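PDB 7MQ5: universal stress protein from Pseudomonas aeruginosa UCBPP-PA14, which is of unknown function but, with two domain-like halves of the universal stress protein fold, probably takes part in bacterial stress responses. Local coordinates for residues Leu24-Leu29 and Leu124-Ala129; Lys95-Asp100 and Pro110-Leu115. One frame throughout, in Å; residues are numbered along the deposited sequence. Where two conformers were deposited one is given.

Contact 1. Residues Leu24-Leu29 and Leu124-Ala129; sequences LKRAQL and LMTKTA
Arg26, on helix 22-34, reaches over to Leu124 and Thr126 of strand 123-126 and Thr128 in the loop after it, a helix-on-sheet contact in the N-terminal half of this Rossmann-like alpha/beta protein of the universal stress family. The nearest alpha carbons, those of Arg26 and Thr126, stay 8.3 Å apart, and the long arginine side chain spans the gap. Its base meets aliphatic groups: Arg26 CB lies 4.2 Å from Leu124 CD2, and Arg26 CG sits 3.6 Å from Thr126 CG2. Thr126 presents that methyl, rather than its hydroxyl, because chi1 of 77° sets CG2 anti to the carbonyl carbon. The arginine and threonine side chains are slanted against each other, with Trp132 packing beside both Arg26 and Leu124. A bend at chi2 (-44°) then swings the arginine onward to the loop after the strand, where it crosses Thr128 at roughly a right angle. The guanidinium is fixed chiefly from outside the two segments: NE makes a salt bridge with Asp270 on the neighbouring strand 270-274, and NH2 donates to Arg130 O. Asp270 OD1 also accepts from the backbone N of Lys127 and of Thr128, which ties this turn of the chain to the arginine's own anchor; Arg130 NE donates a hydrogen bond to Thr128 OG1. Arg26 NH1 comes within 2.9 Å of Thr128 O, but obliquely and at an angle too poor for a hydrogen bond, while Thr128 CG2 lies in the guanidinium plane at its edge, 3.7 Å from Arg26 NH1.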
loop_
_atom_site.group_PDB
_atom_site.type_symbol
_atom_site.label_atom_id
_atom_site.label_comp_id
_atom_site.label_asym_id
_atom_site.label_seq_id
_atom_site.Cartn_x
_atom_site.Cartn_y
_atom_site.Cartn_z
ATOM N N LEU A 24 8.172 11.531 1.383
ATOM C CA LEU A 24 9.376 11.724 0.538
ATOM C C LEU A 24 10.492 10.762 0.960
ATOM O O LEU A 24 11.239 10.312 0.092
ATOM C CB LEU A 24 9.840 13.178 0.619
ATOM C CG LEU A 24 11.023 13.540 -0.277
ATOM C CD1 LEU A 24 10.749 13.215 -1.749
ATOM C CD2 LEU A 24 11.351 15.011 -0.095
ATOM N N LYS A 25 10.620 10.464 2.257
ATOM C CA LYS A 25 11.689 9.505 2.666
ATOM C C LYS A 25 11.434 8.140 2.011
ATOM O O LYS A 25 12.391 7.539 1.479
ATOM C CB LYS A 25 11.772 9.412 4.192
ATOM C CG LYS A 25 12.424 10.618 4.856
ATOM C CD LYS A 25 12.480 10.535 6.362
ATOM C CE LYS A 25 13.371 11.601 6.965
ATOM N NZ LYS A 25 14.783 11.414 6.560
ATOM N N ARG A 26 10.201 7.638 2.062
ATOM C CA ARG A 26 9.959 6.320 1.421
ATOM C C ARG A 26 10.206 6.435 -0.092
ATOM O O ARG A 26 10.769 5.497 -0.676
ATOM C CB ARG A 26 8.527 5.817 1.614
ATOM C CG ARG A 26 8.022 5.749 3.040
ATOM C CD ARG A 26 8.979 5.184 4.040
ATOM N NE ARG A 26 8.281 4.850 5.262
ATOM C CZ ARG A 26 8.866 4.606 6.421
ATOM N NH1 ARG A 26 8.132 4.243 7.458
ATOM N NH2 ARG A 26 10.172 4.748 6.559
ATOM N N ALA A 27 9.781 7.545 -0.708
ATOM C CA ALA A 27 9.961 7.714 -2.169
ATOM C C ALA A 27 11.453 7.693 -2.524
ATOM O O ALA A 27 11.824 7.074 -3.537
ATOM C CB ALA A 27 9.314 9.000 -2.612
ATOM N N GLN A 28 12.283 8.357 -1.710
ATOM C CA GLN A 28 13.748 8.380 -1.977
ATOM C C GLN A 28 14.326 6.967 -1.841
ATOM O O GLN A 28 15.202 6.595 -2.629
ATOM C CB GLN A 28 14.464 9.333 -1.022
ATOM C CG GLN A 28 14.255 10.799 -1.340
ATOM C CD GLN A 28 14.852 11.627 -0.233
ATOM O OE1 GLN A 28 14.284 11.746 0.848
ATOM N NE2 GLN A 28 16.039 12.145 -0.472
ATOM N N LEU A 29 13.853 6.204 -0.861
ATOM C CA LEU A 29 14.404 4.839 -0.688
ATOM C C LEU A 29 14.049 3.998 -1.913
ATOM O O LEU A 29 14.940 3.354 -2.487
ATOM C CB LEU A 29 13.848 4.210 0.586
ATOM C CG LEU A 29 14.407 2.827 0.908
ATOM C CD1 LEU A 29 15.874 2.910 1.280
ATOM C CD2 LEU A 29 13.618 2.170 2.028
ATOM N N LEU A 124 0.488 3.778 -1.073
ATOM C CA LEU A 124 1.279 3.532 0.146
ATOM C C LEU A 124 0.924 4.617 1.155
ATOM O O LEU A 124 1.220 5.793 0.931
ATOM C CB LEU A 124 2.768 3.580 -0.191
ATOM C CG LEU A 124 3.713 3.453 0.998
ATOM C CD1 LEU A 124 3.541 2.119 1.717
ATOM C CD2 LEU A 124 5.149 3.648 0.547
HETATM N N MSE A 125 0.231 4.216 2.219
HETATM C CA MSE A 125 -0.092 5.088 3.332
HETATM C C MSE A 125 0.983 4.884 4.390
HETATM O O MSE A 125 1.085 3.787 4.939
HETATM C CB MSE A 125 -1.441 4.711 3.942
HETATM C CG MSE A 125 -2.626 4.914 3.030
HETATM SE SE MSE A 125 -2.922 6.791 2.565
HETATM C CE MSE A 125 -2.985 7.537 4.384
ATOM N N THR A 126 1.807 5.904 4.641
ATOM C CA THR A 126 2.861 5.737 5.635
ATOM C C THR A 126 2.281 6.032 7.020
ATOM O O THR A 126 1.632 7.071 7.191
ATOM C CB THR A 126 4.128 6.538 5.296
ATOM O OG1 THR A 126 3.974 7.931 5.579
ATOM C CG2 THR A 126 4.552 6.375 3.854
ATOM N N LYS A 127 2.501 5.122 7.972
ATOM C CA LYS A 127 1.918 5.281 9.326
ATOM C C LYS A 127 2.980 5.251 10.425
ATOM O O LYS A 127 2.613 5.506 11.584
ATOM C CB LYS A 127 0.871 4.199 9.596
ATOM C CG LYS A 127 -0.276 4.151 8.593
ATOM C CD LYS A 127 -1.397 3.215 8.988
ATOM C CE LYS A 127 -2.282 3.801 10.063
ATOM N NZ LYS A 127 -3.338 2.852 10.491
ATOM N N THR A 128 4.223 4.922 10.096
ATOM C CA THR A 128 5.292 4.851 11.120
ATOM C C THR A 128 6.490 5.659 10.632
ATOM O O THR A 128 6.663 5.789 9.416
ATOM C CB THR A 128 5.689 3.400 11.429
ATOM O OG1 THR A 128 6.681 3.415 12.460
ATOM C CG2 THR A 128 6.223 2.647 10.227
ATOM N N ALA A 129 7.277 6.183 11.564
ATOM C CA ALA A 129 8.514 6.909 11.201
ATOM C C ALA A 129 9.697 5.943 11.177
ATOM O O ALA A 129 10.796 6.374 10.787
ATOM C CB ALA A 129 8.765 8.030 12.167
#

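Contact 2. Residues Lys95-Asp100 and Pro110-Leu115; sequences KQHFPD and PDDWKL
Lys95 and Asp112 form the ionic core of this contact, a salt bridge between the end of strand 92-96 and the first turn of helix 110-118. Lys95 NZ lies 2.9 Å from Asp112 OD1 and meets it nearly along the C-O axis, the two side chains crossing at about a right angle. The lysine is extended as far as CE and kinks at chi4 (-64°), a bend that also lets NZ donate to the carbonyl of its chain neighbour, at 3.2 Å from Gln96 O, with NZ tilted 33° from the carbonyl plane. The ammonium group is thus gripped by a carboxylate and a backbone oxygen in a buried setting, and the charge of the lysine would be expected to stabilise an ionised Asp112.

A water bridges the two segments. Water 1 accepts from Phe98 N at 2.8 Å and donates to Asp112 OD2 at 2.9 Å, linking the helix to the backbone beyond the strand.

The edge of an aromatic ring comes next to the same carboxylate: His97 CD2 lies 3.5 Å from Asp112 OD2, which sits close to the imidazole plane, although the ring and carboxylate planes are 58° apart. The ring nitrogen next to CD2, NE2, donates to Ile107 O, which fixes the rotation of the imidazole, and Pro99 CD lies over one face, toward its rim.

Apolar contact is slight. Lys95 CD rests 4.0 Å from Leu115 CD2, the two side chains slanting past each other.

The contact closes the first half of the beta-alpha-beta unit 92-96, 110-118, 123-126: Leu115 also packs on Ile81 of helix 77-88, and Met125 of strand 123-126 touches both His97 and Asp112.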
loop_
_atom_site.group_PDB
_atom_site.type_symbol
_atom_site.label_atom_id
_atom_site.label_comp_id
_atom_site.label_asym_id
_atom_site.label_seq_id
_atom_site.Cartn_x
_atom_site.Cartn_y
_atom_site.Cartn_z
ATOM N N LYS A 95 1.469 8.726 0.505
ATOM C CA LYS A 95 0.939 9.796 1.368
ATOM C C LYS A 95 1.132 9.399 2.830
ATOM O O LYS A 95 0.861 8.236 3.191
ATOM C CB LYS A 95 -0.539 10.045 1.078
ATOM C CG LYS A 95 -1.090 11.187 1.908
ATOM C CD LYS A 95 -2.504 11.599 1.617
ATOM C CE LYS A 95 -2.968 12.691 2.568
ATOM N NZ LYS A 95 -3.021 12.224 3.982
ATOM N N GLN A 96 1.544 10.353 3.647
ATOM C CA GLN A 96 1.682 10.087 5.089
ATOM C C GLN A 96 0.338 10.279 5.790
ATOM O O GLN A 96 -0.396 11.244 5.507
ATOM C CB GLN A 96 2.745 10.997 5.700
ATOM C CG GLN A 96 2.899 10.797 7.198
ATOM C CD GLN A 96 4.152 11.403 7.786
ATOM O OE1 GLN A 96 4.941 12.082 7.120
ATOM N NE2 GLN A 96 4.335 11.157 9.069
ATOM N N HIS A 97 0.056 9.368 6.706
ATOM C CA HIS A 97 -1.143 9.421 7.564
ATOM C C HIS A 97 -0.917 10.381 8.727
ATOM O O HIS A 97 0.103 10.241 9.429
ATOM C CB HIS A 97 -1.428 8.023 8.100
ATOM C CG HIS A 97 -2.430 7.992 9.195
ATOM N ND1 HIS A 97 -2.134 7.484 10.440
ATOM C CD2 HIS A 97 -3.713 8.396 9.228
ATOM C CE1 HIS A 97 -3.206 7.572 11.204
ATOM N NE2 HIS A 97 -4.194 8.125 10.479
ATOM N N PHE A 98 -1.840 11.329 8.886
ATOM C CA PHE A 98 -1.860 12.271 10.036
ATOM C C PHE A 98 -3.232 12.140 10.691
ATOM O O PHE A 98 -4.229 12.576 10.125
ATOM C CB PHE A 98 -1.544 13.704 9.597
ATOM C CG PHE A 98 -0.153 13.896 9.053
ATOM C CD1 PHE A 98 0.936 14.001 9.902
ATOM C CD2 PHE A 98 0.073 13.966 7.690
ATOM C CE1 PHE A 98 2.220 14.151 9.402
ATOM C CE2 PHE A 98 1.353 14.131 7.189
ATOM C CZ PHE A 98 2.426 14.215 8.045
ATOM N N PRO A 99 -3.345 11.452 11.848
ATOM C CA PRO A 99 -4.643 11.246 12.491
ATOM C C PRO A 99 -5.287 12.536 13.015
ATOM O O PRO A 99 -4.569 13.438 13.425
ATOM C CB PRO A 99 -4.333 10.312 13.668
ATOM C CG PRO A 99 -2.869 10.549 13.953
ATOM C CD PRO A 99 -2.246 10.823 12.599
ATOM N N ASP A 100 -6.624 12.568 13.003
ATOM C CA ASP A 100 -7.403 13.737 13.498
ATOM C C ASP A 100 -7.399 13.773 15.030
ATOM O O ASP A 100 -7.435 14.887 15.584
ATOM C CB ASP A 100 -8.854 13.697 13.004
ATOM C CG ASP A 100 -9.034 14.073 11.543
ATOM O OD1 ASP A 100 -8.169 14.796 11.008
ATOM O OD2 ASP A 100 -10.043 13.638 10.952
ATOM N N PRO A 110 -11.333 10.643 7.050
ATOM C CA PRO A 110 -12.319 10.418 5.999
ATOM C C PRO A 110 -11.754 10.726 4.601
ATOM O O PRO A 110 -12.070 10.012 3.675
ATOM C CB PRO A 110 -13.454 11.366 6.410
ATOM C CG PRO A 110 -13.356 11.419 7.913
ATOM C CD PRO A 110 -11.870 11.426 8.183
ATOM N N ASP A 111 -10.907 11.748 4.476
ATOM C CA ASP A 111 -10.373 12.071 3.126
ATOM C C ASP A 111 -9.379 10.977 2.701
ATOM O O ASP A 111 -9.356 10.630 1.511
ATOM C CB ASP A 111 -9.771 13.472 3.067
ATOM C CG ASP A 111 -9.511 13.911 1.636
ATOM O OD1 ASP A 111 -10.483 14.308 0.943
ATOM O OD2 ASP A 111 -8.373 13.753 1.205
ATOM N N ASP A 112 -8.583 10.454 3.641
ATOM C CA ASP A 112 -7.662 9.320 3.349
ATOM C C ASP A 112 -8.481 8.139 2.809
ATOM O O ASP A 112 -8.044 7.459 1.866
ATOM C CB ASP A 112 -6.959 8.808 4.613
ATOM C CG ASP A 112 -5.855 9.658 5.219
ATOM O OD1 ASP A 112 -5.209 10.393 4.458
ATOM O OD2 ASP A 112 -5.625 9.535 6.476
ATOM N N TRP A 113 -9.639 7.890 3.411
ATOM C CA TRP A 113 -10.492 6.766 2.958
ATOM C C TRP A 113 -10.990 7.009 1.530
ATOM O O TRP A 113 -11.039 6.042 0.754
ATOM C CB TRP A 113 -11.619 6.500 3.957
ATOM C CG TRP A 113 -11.189 5.541 5.022
ATOM C CD1 TRP A 113 -11.006 5.752 6.358
ATOM C CD2 TRP A 113 -10.757 4.195 4.770
ATOM N NE1 TRP A 113 -10.567 4.595 6.955
ATOM C CE2 TRP A 113 -10.361 3.641 5.998
ATOM C CE3 TRP A 113 -10.640 3.430 3.606
ATOM C CZ2 TRP A 113 -9.932 2.318 6.102
ATOM C CZ3 TRP A 113 -10.177 2.139 3.700
ATOM C CH2 TRP A 113 -9.837 1.593 4.936
ATOM N N LYS A 114 -11.335 8.246 1.180
ATOM C CA LYS A 114 -11.809 8.519 -0.200
ATOM C C LYS A 114 -10.641 8.324 -1.176
ATOM O O LYS A 114 -10.866 7.800 -2.270
ATOM C CB LYS A 114 -12.436 9.911 -0.264
ATOM C CG LYS A 114 -13.780 9.994 0.448
ATOM C CD LYS A 114 -14.414 11.361 0.446
ATOM C CE LYS A 114 -15.760 11.365 1.138
ATOM N NZ LYS A 114 -16.318 12.731 1.212
ATOM N N LEU A 115 -9.435 8.712 -0.772
ATOM C CA LEU A 115 -8.255 8.483 -1.640
ATOM C C LEU A 115 -8.093 6.975 -1.869
ATOM O O LEU A 115 -7.887 6.543 -3.019
ATOM C CB LEU A 115 -7.001 9.062 -0.977
ATOM C CG LEU A 115 -5.691 8.755 -1.693
ATOM C CD1 LEU A 115 -5.693 9.317 -3.099
ATOM C CD2 LEU A 115 -4.511 9.277 -0.894
HETATM O O HOH W 1 -3.825 11.797 6.905
#

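The two contacts have centres about 14 Å apart and share one sheet, in which strands 92-96 and 123-126 are parallel neighbours. Along the chain, contact 2 (95-100 with 110-115) is nested inside the long loop closed by contact 1 (24-29 with 124-129), and helix 110-118 is followed by strand 123-126 after a short connection. Backbone hydrogen bonds join them: Thr126 N lies 2.9 Å from Lys95 O, and Thr126 O lies 2.8 Å from His97 N. Strand 123-126 in turn runs antiparallel to 270-274, the seam between the two halves of the sheet. Together the contacts pack helix 22-34 and helix 110-118 on opposite faces of the sheet, next to that seam.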